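PDB 1Y1L: arsenate reductase (ArsC) from Archaeoglobus fulgidus, which probably reduces arsenate to arsenite in arsenical resistance, using a fold shared with low-molecular-weight phosphotyrosine phosphatases. Local coordinates for residues L19-A22 against K28-S31; V65-F70 against V83-D88; E97-A100 against T106-R109. One frame throughout, in Å; residues are numbered along the deposited sequence.

Interaction 1: residues L19-A22 against K28-S31; sequences LFNA and KAES
Ala29 CB and the Lys28 carbonyl oxygen approach the Phe20 ring obliquely; in the plane of the ring, at its edge, sits the neighbouring Asn21 ND2. The ring's nearest atom to Ala29 CB is Phe20 CD2, at 3.5 Å, while Phe20 CE2 lies 3.6 Å from Lys28 O. This placement follows from the first torsion of Phe20, which turns the ring opposite its own amide nitrogen (chi1 -172°) and swings it off helix 12-21 toward strand 29-33. There it also meets the ring of Phe4, with the planes about 65° apart, and Val118 of helix 106-121. Asn21 leans over the start of the strand, its ND2 3.5 Å from Ala29 CB. The same ND2 is modelled 3.0 Å from Ala29 N, which would set two donors against each other, so the orientation of this amide is doubtful. The two segments belong to the beta-alpha-beta unit of strand 2-6, helix 12-21 and strand 29-33. Between them the evidence is for dispersion rather than polar pairing: a phenyl ring beside a methyl group packs the last part of helix 12-21 against strand 29-33, outermost in this chain's sheet, and backbone bonds from Lys28 and Glu30 go to strand 2-6, at Val2 and Phe4.

Interaction 2: residues V65-F70 against V83-D88; sequences VNLDDF and VVLPTD. With CD (cadmium ion), chain F.
Leu67 and Leu85 meet with their side chains crossing at about a right angle. Leu67 CD1 lies 3.7 Å from Leu85 CD2, with Leu67 CD2 also near that methyl. On its other contact Leu67 CD1 is 3.9 Å from Pro86 CG, against the CG-CD side of the proline ring. The Leu67 CG stands opposite the carbonyl carbon (chi1 -69°), which sends the isobutyl group out of the 3-10 turn 67-69 toward the other loop. Beside this apolar patch, Asp68 and Thr87 run past each other in opposite directions; Asp68 OD2 stays 3.7 Å from Thr87 OG1, too long for a bond, and that hydroxyl instead takes the amide of Lys89. Each side has its own local backbone bond: Phe70 N bonds Leu67 O at 2.9 Å, and Thr87 N bonds Leu85 O across Pro86. Asp88 holds cadmium with both carboxylate oxygens, OD1 at 2.3 Å and OD2 at 2.4 Å, and His95 of the third subunit binds the same ion. The contact thus joins the loops that precede and follow strand 73-77, with Leu85 reaching inward to Ile73 and Thr75. Here a 3-10 segment packs against an inverse gamma turn centred on Pro86, in the loop whose Asp88 joins a cadmium site between subunits.

Interaction 3: residues E97-A100 against T106-R109; sequences ENPA and TYRR
Pro99 and Tyr107 bring the backbones closest, their CA atoms 5.3 Å apart, where the irregular loop after strand 91-95 passes the first turn of helix 106-121. Across this gap the proline sits on the tyrosine ring: Pro99 CB is 3.6 Å from the ring centroid and 12° off the normal, a CH-pi contact near the middle of one face. The two side chains cross at about a right angle, and the phenol hydroxyl is hydrogen-bonded to Asp41 OD2. The Thr106 methyl CG2 lies 4.1 Å from Pro99 CA. At the more exposed end Glu97 OE2 forms a salt bridge with Arg109 NH2 at 2.8 Å. Glu97 is extended, whereas Arg109 bends at chi2 (-114°) and chi3, folding back so that OE2 comes over one face of the guanidinium; the planes are 59° apart, unlike a flat, two-pronged pairing. Within the loop, Asn98 OD1 receives a weak bond from Ala100 N. Asn98 and Pro99 also touch Arg12, which by sequence ends the CX5R phosphate-binding loop of this family. By sequence the loop 97-100 probably corresponds to the one that carries the general-acid Asp, followed by Pro, in related phosphatases; here the pair reads Asn98-Pro99, and Tyr107 packs against it from the helix.

All three contacts lie within one low-molecular-weight phosphatase domain built on a parallel four-stranded sheet, and they follow one another along the chain without interleaving. Interactions 1 and 2 have centres about 17 Å apart but touch where the Glu30 carboxylate packs against the Phe70 ring. Interaction 3 lies across the chain's centre from both, about 19 Å from interaction 1 and 26 Å from interaction 2, centre to centre. It lies beside the CX5R loop, touching Arg12 and His8, and the side chain of Ala100 is about 5 Å from a cadmium ion. Interaction 2 closely follows the Cys77-Cys82 disulfide of this oxidised form, since 83-88 starts right after Cys82.

Interaction 1: residues L19-A22 against K28-S31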
ATOM      1  N   LEU A  19      -6.791   8.188 -25.943  1.00 39.38           N
ATOM      2  CA  LEU A  19      -7.507   7.024 -26.439  1.00 36.44           C
ATOM      3  C   LEU A  19      -8.831   6.818 -25.704  1.00 36.59           C
ATOM      4  O   LEU A  19      -9.841   6.402 -26.294  1.00 37.78           O
ATOM      5  CB  LEU A  19      -6.632   5.796 -26.281  1.00 30.04           C
ATOM      6  CG  LEU A  19      -5.472   5.814 -27.256  1.00 29.32           C
ATOM      7  CD1 LEU A  19      -4.449   4.830 -26.793  1.00 37.37           C
ATOM      8  CD2 LEU A  19      -5.956   5.460 -28.649  1.00 32.16           C
ATOM      9  N   PHE A  20      -8.786   7.044 -24.396  1.00 34.82           N
ATOM     10  CA  PHE A  20      -9.955   6.912 -23.548  1.00 31.63           C
ATOM     11  C   PHE A  20     -11.038   7.841 -24.087  1.00 30.16           C
ATOM     12  O   PHE A  20     -12.125   7.399 -24.466  1.00 30.32           O
ATOM     13  CB  PHE A  20      -9.594   7.305 -22.108  1.00 28.28           C
ATOM     14  CG  PHE A  20     -10.674   7.032 -21.124  1.00 17.79           C
ATOM     15  CD1 PHE A  20     -10.717   5.828 -20.450  1.00 20.89           C
ATOM     16  CD2 PHE A  20     -11.679   7.944 -20.923  1.00 12.08           C
ATOM     17  CE1 PHE A  20     -11.750   5.536 -19.594  1.00 22.21           C
ATOM     18  CE2 PHE A  20     -12.715   7.668 -20.075  1.00 23.50           C
ATOM     19  CZ  PHE A  20     -12.756   6.458 -19.406  1.00 28.67           C
ATOM     20  N   ASN A  21     -10.710   9.127 -24.131  1.00 28.49           N
ATOM     21  CA  ASN A  21     -11.617  10.159 -24.603  1.00 36.81           C
ATOM     22  C   ASN A  21     -12.233   9.877 -25.975  1.00 45.60           C
ATOM     23  O   ASN A  21     -13.369  10.269 -26.249  1.00 49.21           O
ATOM     24  CB  ASN A  21     -10.896  11.504 -24.636  1.00 31.31           C
ATOM     25  CG  ASN A  21     -10.582  12.029 -23.263  1.00 26.28           C
ATOM     26  OD1 ASN A  21      -9.649  12.810 -23.074  1.00 26.43           O
ATOM     27  ND2 ASN A  21     -11.389  11.638 -22.294  1.00 23.98           N
ATOM     28  N   ALA A  22     -11.468   9.254 -26.861  1.00 50.62           N
ATOM     29  CA  ALA A  22     -11.971   8.931 -28.191  1.00 51.12           C
ATOM     30  C   ALA A  22     -12.892   7.708 -28.160  1.00 49.29           C
ATOM     31  O   ALA A  22     -13.529   7.383 -29.159  1.00 50.52           O
ATOM     32  CB  ALA A  22     -10.810   8.690 -29.145  1.00 55.16           C
ATOM     33  N   LYS A  28     -14.906  11.135 -19.011  1.00 42.87           N
ATOM     34  CA  LYS A  28     -13.846  11.913 -19.603  1.00 40.75           C
ATOM     35  C   LYS A  28     -12.564  11.445 -18.929  1.00 38.72           C
ATOM     36  O   LYS A  28     -12.613  10.588 -18.045  1.00 39.20           O
ATOM     37  CB  LYS A  28     -14.090  13.407 -19.393  1.00 41.32           C
ATOM     38  CG  LYS A  28     -15.174  13.977 -20.299  1.00 43.44           C
ATOM     39  CD  LYS A  28     -15.407  15.470 -20.065  1.00 52.46           C
ATOM     40  CE  LYS A  28     -16.547  15.995 -20.933  1.00 47.35           C
ATOM     41  NZ  LYS A  28     -16.963  17.380 -20.559  1.00 55.58           N
ATOM     42  N   ALA A  29     -11.422  11.990 -19.337  1.00 34.84           N
ATOM     43  CA  ALA A  29     -10.154  11.577 -18.764  1.00 32.43           C
ATOM     44  C   ALA A  29      -9.141  12.693 -18.669  1.00 32.58           C
ATOM     45  O   ALA A  29      -9.206  13.677 -19.396  1.00 42.34           O
ATOM     46  CB  ALA A  29      -9.572  10.424 -19.563  1.00 24.79           C
ATOM     47  N   GLU A  30      -8.227  12.546 -17.727  1.00 30.38           N
ATOM     48  CA  GLU A  30      -7.153  13.495 -17.517  1.00 28.83           C
ATOM     49  C   GLU A  30      -5.949  12.642 -17.140  1.00 28.98           C
ATOM     50  O   GLU A  30      -6.078  11.425 -16.937  1.00 30.53           O
ATOM     51  CB  GLU A  30      -7.484  14.470 -16.383  1.00 34.51           C
ATOM     52  CG  GLU A  30      -8.585  15.463 -16.690  1.00 43.39           C
ATOM     53  CD  GLU A  30      -8.519  16.692 -15.795  1.00 59.59           C
ATOM     54  OE1 GLU A  30      -7.944  17.718 -16.220  1.00 66.99           O
ATOM     55  OE2 GLU A  30      -9.022  16.636 -14.655  1.00 64.30           O
ATOM     56  N   SER A  31      -4.783  13.271 -17.049  1.00 23.22           N
ATOM     57  CA  SER A  31      -3.570  12.554 -16.692  1.00 22.97           C
ATOM     58  C   SER A  31      -2.694  13.385 -15.767  1.00 26.23           C
ATOM     59  O   SER A  31      -2.851  14.606 -15.696  1.00 30.91           O
ATOM     60  CB  SER A  31      -2.792  12.156 -17.960  1.00 24.60           C
ATOM     61  OG  SER A  31      -2.569  13.254 -18.841  1.00 31.18           O
TER

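Interaction 2: residues V65-F70 against V83-D88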
ATOM      1  N   VAL A  65      -2.781  18.752  -9.008  1.00 64.30           N
ATOM      2  CA  VAL A  65      -4.119  18.184  -9.186  1.00 63.12           C
ATOM      3  C   VAL A  65      -4.764  17.589  -7.930  1.00 63.49           C
ATOM      4  O   VAL A  65      -4.199  16.699  -7.294  1.00 66.17           O
ATOM      5  CB  VAL A  65      -4.089  17.063 -10.264  1.00 61.17           C
ATOM      6  CG1 VAL A  65      -5.484  16.492 -10.498  1.00 55.49           C
ATOM      7  CG2 VAL A  65      -3.498  17.590 -11.558  1.00 59.74           C
ATOM      8  N   ASN A  66      -5.992  18.018  -7.640  1.00 63.53           N
ATOM      9  CA  ASN A  66      -6.734  17.519  -6.482  1.00 65.11           C
ATOM     10  C   ASN A  66      -7.484  16.233  -6.834  1.00 64.66           C
ATOM     11  O   ASN A  66      -8.585  16.253  -7.385  1.00 62.65           O
ATOM     12  CB  ASN A  66      -7.685  18.592  -5.945  1.00 70.39           C
ATOM     13  CG  ASN A  66      -6.952  19.710  -5.204  1.00 74.48           C
ATOM     14  OD1 ASN A  66      -6.756  20.814  -5.732  1.00 72.13           O
ATOM     15  ND2 ASN A  66      -6.552  19.428  -3.970  1.00 75.46           N
ATOM     16  N   LEU A  67      -6.855  15.117  -6.492  1.00 64.03           N
ATOM     17  CA  LEU A  67      -7.356  13.775  -6.763  1.00 60.11           C
ATOM     18  C   LEU A  67      -8.821  13.460  -6.526  1.00 59.58           C
ATOM     19  O   LEU A  67      -9.437  12.763  -7.328  1.00 64.86           O
ATOM     20  CB  LEU A  67      -6.506  12.754  -6.014  1.00 58.52           C
ATOM     21  CG  LEU A  67      -5.078  12.609  -6.533  1.00 60.71           C
ATOM     22  CD1 LEU A  67      -4.260  11.728  -5.594  1.00 67.86           C
ATOM     23  CD2 LEU A  67      -5.113  12.016  -7.931  1.00 63.54           C
ATOM     24  N   ASP A  68      -9.374  13.933  -5.419  1.00 56.43           N
ATOM     25  CA  ASP A  68     -10.768  13.643  -5.105  1.00 55.48           C
ATOM     26  C   ASP A  68     -11.768  13.977  -6.224  1.00 52.36           C
ATOM     27  O   ASP A  68     -12.894  13.474  -6.227  1.00 50.53           O
ATOM     28  CB  ASP A  68     -11.154  14.313  -3.784  1.00 60.42           C
ATOM     29  CG  ASP A  68     -10.342  13.783  -2.600  1.00 63.36           C
ATOM     30  OD1 ASP A  68      -9.925  14.604  -1.751  1.00 65.27           O
ATOM     31  OD2 ASP A  68     -10.119  12.551  -2.519  1.00 60.30           O
ATOM     32  N   ASP A  69     -11.346  14.817  -7.168  1.00 50.82           N
ATOM     33  CA  ASP A  69     -12.185  15.205  -8.297  1.00 49.50           C
ATOM     34  C   ASP A  69     -12.539  14.011  -9.179  1.00 45.54           C
ATOM     35  O   ASP A  69     -13.597  13.989  -9.808  1.00 42.86           O
ATOM     36  CB  ASP A  69     -11.466  16.250  -9.166  1.00 55.30           C
ATOM     37  CG  ASP A  69     -11.330  17.609  -8.484  1.00 59.76           C
ATOM     38  OD1 ASP A  69     -12.026  17.867  -7.476  1.00 63.41           O
ATOM     39  OD2 ASP A  69     -10.530  18.435  -8.977  1.00 61.24           O
ATOM     40  N   PHE A  70     -11.637  13.037  -9.235  1.00 40.54           N
ATOM     41  CA  PHE A  70     -11.801  11.845 -10.065  1.00 38.43           C
ATOM     42  C   PHE A  70     -12.591  10.706  -9.408  1.00 36.32           C
ATOM     43  O   PHE A  70     -12.802  10.713  -8.204  1.00 43.25           O
ATOM     44  CB  PHE A  70     -10.416  11.380 -10.533  1.00 38.70           C
ATOM     45  CG  PHE A  70      -9.608  12.473 -11.178  1.00 35.99           C
ATOM     46  CD1 PHE A  70      -8.843  13.327 -10.402  1.00 35.49           C
ATOM     47  CD2 PHE A  70      -9.683  12.705 -12.550  1.00 33.33           C
ATOM     48  CE1 PHE A  70      -8.169  14.403 -10.974  1.00 40.19           C
ATOM     49  CE2 PHE A  70      -9.009  13.779 -13.131  1.00 36.19           C
ATOM     50  CZ  PHE A  70      -8.253  14.631 -12.339  1.00 37.83           C
ATOM     51  N   VAL A  83       3.382   3.055  -7.943  1.00 65.27           N
ATOM     52  CA  VAL A  83       3.304   4.177  -7.023  1.00 57.72           C
ATOM     53  C   VAL A  83       1.884   4.262  -6.426  1.00 56.60           C
ATOM     54  O   VAL A  83       0.897   3.953  -7.099  1.00 57.24           O
ATOM     55  CB  VAL A  83       3.702   5.495  -7.745  1.00 56.17           C
ATOM     56  CG1 VAL A  83       2.836   5.719  -8.970  1.00 51.15           C
ATOM     57  CG2 VAL A  83       3.619   6.671  -6.796  1.00 63.95           C
ATOM     58  N   VAL A  84       1.799   4.584  -5.139  1.00 53.51           N
ATOM     59  CA  VAL A  84       0.513   4.708  -4.467  1.00 50.91           C
ATOM     60  C   VAL A  84       0.220   6.191  -4.289  1.00 50.87           C
ATOM     61  O   VAL A  84       1.136   6.998  -4.093  1.00 52.43           O
ATOM     62  CB  VAL A  84       0.511   4.008  -3.079  1.00 48.89           C
ATOM     63  CG1 VAL A  84       1.318   4.814  -2.056  1.00 41.94           C
ATOM     64  CG2 VAL A  84      -0.919   3.796  -2.600  1.00 54.14           C
ATOM     65  N   LEU A  85      -1.054   6.557  -4.395  1.00 45.57           N
ATOM     66  CA  LEU A  85      -1.444   7.952  -4.237  1.00 41.75           C
ATOM     67  C   LEU A  85      -2.236   8.145  -2.963  1.00 41.57           C
ATOM     68  O   LEU A  85      -2.813   7.195  -2.439  1.00 38.20           O
ATOM     69  CB  LEU A  85      -2.244   8.443  -5.443  1.00 43.35           C
ATOM     70  CG  LEU A  85      -1.487   8.498  -6.768  1.00 43.74           C
ATOM     71  CD1 LEU A  85      -1.487   7.125  -7.441  1.00 45.10           C
ATOM     72  CD2 LEU A  85      -2.156   9.512  -7.666  1.00 44.16           C
ATOM     73  N   PRO A  86      -2.259   9.384  -2.442  1.00 41.27           N
ATOM     74  CA  PRO A  86      -2.961   9.788  -1.216  1.00 38.67           C
ATOM     75  C   PRO A  86      -4.493   9.855  -1.347  1.00 36.69           C
ATOM     76  O   PRO A  86      -5.089  10.932  -1.220  1.00 36.71           O
ATOM     77  CB  PRO A  86      -2.365  11.167  -0.939  1.00 41.30           C
ATOM     78  CG  PRO A  86      -2.151  11.706  -2.313  1.00 37.33           C
ATOM     79  CD  PRO A  86      -1.531  10.529  -3.021  1.00 39.65           C
ATOM     80  N   THR A  87      -5.126   8.702  -1.548  1.00 33.53           N
ATOM     81  CA  THR A  87      -6.563   8.674  -1.695  1.00 34.24           C
ATOM     82  C   THR A  87      -7.197   7.330  -1.332  1.00 35.94           C
ATOM     83  O   THR A  87      -6.720   6.285  -1.779  1.00 39.60           O
ATOM     84  CB  THR A  87      -6.944   9.072  -3.140  1.00 34.70           C
ATOM     85  OG1 THR A  87      -8.350   9.337  -3.216  1.00 45.94           O
ATOM     86  CG2 THR A  87      -6.585   7.975  -4.131  1.00 26.66           C
ATOM     87  N   ASP A  88      -8.208   7.357  -0.447  1.00 38.21           N
ATOM     88  CA  ASP A  88      -8.946   6.141  -0.042  1.00 35.44           C
ATOM     89  C   ASP A  88      -9.932   5.859  -1.226  1.00 33.29           C
ATOM     90  O   ASP A  88     -10.810   5.008  -1.127  1.00 31.89           O
ATOM     91  CB  ASP A  88      -9.685   6.343   1.287  1.00 39.09           C
ATOM     92  CG  ASP A  88      -8.690   6.297   2.450  1.00 43.76           C
ATOM     93  OD1 ASP A  88      -8.322   7.358   3.003  1.00 45.02           O
ATOM     94  OD2 ASP A  88      -8.208   5.226   2.878  1.00 48.67           O
TER
HETATM   95 CD    CD F 125      -8.359   6.303   5.022  1.00  3.11          CD

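Interaction 3: residues E97-A100 against T106-R109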
ATOM      1  N   GLU A  97       5.059  -1.496 -20.207  1.00 29.67           N
ATOM      2  CA  GLU A  97       6.443  -1.273 -20.618  1.00 29.74           C
ATOM      3  C   GLU A  97       6.703   0.190 -20.872  1.00 26.91           C
ATOM      4  O   GLU A  97       5.946   0.841 -21.574  1.00 31.07           O
ATOM      5  CB  GLU A  97       6.719  -2.071 -21.892  1.00 34.88           C
ATOM      6  CG  GLU A  97       8.049  -1.796 -22.573  1.00 43.67           C
ATOM      7  CD  GLU A  97       8.299  -2.726 -23.748  1.00 49.32           C
ATOM      8  OE1 GLU A  97       9.472  -3.078 -23.984  1.00 57.42           O
ATOM      9  OE2 GLU A  97       7.325  -3.107 -24.431  1.00 49.84           O
ATOM     10  N   ASN A  98       7.778   0.698 -20.297  1.00 27.49           N
ATOM     11  CA  ASN A  98       8.147   2.094 -20.452  1.00 30.89           C
ATOM     12  C   ASN A  98       8.792   2.264 -21.828  1.00 34.13           C
ATOM     13  O   ASN A  98       9.904   1.777 -22.049  1.00 41.97           O
ATOM     14  CB  ASN A  98       9.138   2.457 -19.356  1.00 30.24           C
ATOM     15  CG  ASN A  98       9.322   3.928 -19.216  1.00 39.37           C
ATOM     16  OD1 ASN A  98       8.809   4.714 -20.014  1.00 44.13           O
ATOM     17  ND2 ASN A  98      10.040   4.329 -18.181  1.00 36.58           N
ATOM     18  N   PRO A  99       8.107   2.939 -22.779  1.00 34.29           N
ATOM     19  CA  PRO A  99       8.660   3.132 -24.124  1.00 31.33           C
ATOM     20  C   PRO A  99       9.818   4.115 -24.199  1.00 32.64           C
ATOM     21  O   PRO A  99      10.610   4.064 -25.135  1.00 35.66           O
ATOM     22  CB  PRO A  99       7.456   3.638 -24.909  1.00 20.83           C
ATOM     23  CG  PRO A  99       6.774   4.476 -23.926  1.00 27.65           C
ATOM     24  CD  PRO A  99       6.790   3.597 -22.683  1.00 30.36           C
ATOM     25  N   ALA A 100       9.923   4.986 -23.200  1.00 38.73           N
ATOM     26  CA  ALA A 100      10.969   6.012 -23.146  1.00 40.97           C
ATOM     27  C   ALA A 100      12.360   5.583 -23.574  1.00 39.51           C
ATOM     28  O   ALA A 100      12.977   4.703 -22.963  1.00 40.02           O
ATOM     29  CB  ALA A 100      11.033   6.631 -21.762  1.00 44.59           C
ATOM     30  N   THR A 106       8.567   0.239 -30.585  1.00 47.17           N
ATOM     31  CA  THR A 106       8.187  -0.095 -29.210  1.00 40.29           C
ATOM     32  C   THR A 106       7.081   0.826 -28.719  1.00 36.73           C
ATOM     33  O   THR A 106       6.195   0.398 -27.983  1.00 38.88           O
ATOM     34  CB  THR A 106       9.406  -0.020 -28.261  1.00 40.50           C
ATOM     35  OG1 THR A 106      10.236  -1.170 -28.470  1.00 50.02           O
ATOM     36  CG2 THR A 106       8.980   0.015 -26.805  1.00 39.30           C
ATOM     37  N   TYR A 107       7.148   2.092 -29.112  1.00 31.83           N
ATOM     38  CA  TYR A 107       6.137   3.055 -28.737  1.00 29.20           C
ATOM     39  C   TYR A 107       4.769   2.629 -29.261  1.00 32.77           C
ATOM     40  O   TYR A 107       3.771   2.717 -28.556  1.00 35.85           O
ATOM     41  CB  TYR A 107       6.483   4.410 -29.305  1.00 24.55           C
ATOM     42  CG  TYR A 107       7.259   5.262 -28.363  1.00 25.78           C
ATOM     43  CD1 TYR A 107       8.583   4.984 -28.065  1.00 25.12           C
ATOM     44  CD2 TYR A 107       6.679   6.378 -27.791  1.00 30.20           C
ATOM     45  CE1 TYR A 107       9.305   5.800 -27.224  1.00 20.64           C
ATOM     46  CE2 TYR A 107       7.395   7.200 -26.946  1.00 29.57           C
ATOM     47  CZ  TYR A 107       8.701   6.911 -26.668  1.00 25.53           C
ATOM     48  OH  TYR A 107       9.380   7.745 -25.823  1.00 33.38           O
ATOM     49  N   ARG A 108       4.714   2.223 -30.523  1.00 35.03           N
ATOM     50  CA  ARG A 108       3.463   1.781 -31.115  1.00 32.43           C
ATOM     51  C   ARG A 108       2.934   0.571 -30.363  1.00 33.55           C
ATOM     52  O   ARG A 108       1.730   0.455 -30.136  1.00 34.75           O
ATOM     53  CB  ARG A 108       3.652   1.455 -32.601  1.00 32.10           C
ATOM     54  CG  ARG A 108       3.693   2.689 -33.517  1.00 36.56           C
ATOM     55  CD  ARG A 108       3.620   2.306 -34.998  1.00 34.58           C
ATOM     56  NE  ARG A 108       3.319   3.446 -35.863  1.00 35.40           N
ATOM     57  CZ  ARG A 108       4.230   4.281 -36.361  1.00 43.91           C
ATOM     58  NH1 ARG A 108       3.852   5.281 -37.138  1.00 43.94           N
ATOM     59  NH2 ARG A 108       5.523   4.124 -36.090  1.00 50.48           N
ATOM     60  N   ARG A 109       3.835  -0.337 -30.002  1.00 30.88           N
ATOM     61  CA  ARG A 109       3.459  -1.529 -29.254  1.00 36.77           C
ATOM     62  C   ARG A 109       2.837  -1.100 -27.916  1.00 39.32           C
ATOM     63  O   ARG A 109       1.832  -1.669 -27.475  1.00 46.88           O
ATOM     64  CB  ARG A 109       4.687  -2.411 -29.021  1.00 39.98           C
ATOM     65  CG  ARG A 109       4.392  -3.794 -28.471  1.00 46.33           C
ATOM     66  CD  ARG A 109       4.948  -3.938 -27.064  1.00 57.35           C
ATOM     67  NE  ARG A 109       5.562  -5.250 -26.881  1.00 64.75           N
ATOM     68  CZ  ARG A 109       6.876  -5.466 -26.814  1.00 67.03           C
ATOM     69  NH1 ARG A 109       7.326  -6.706 -26.659  1.00 68.59           N
ATOM     70  NH2 ARG A 109       7.740  -4.452 -26.878  1.00 60.99           N
TER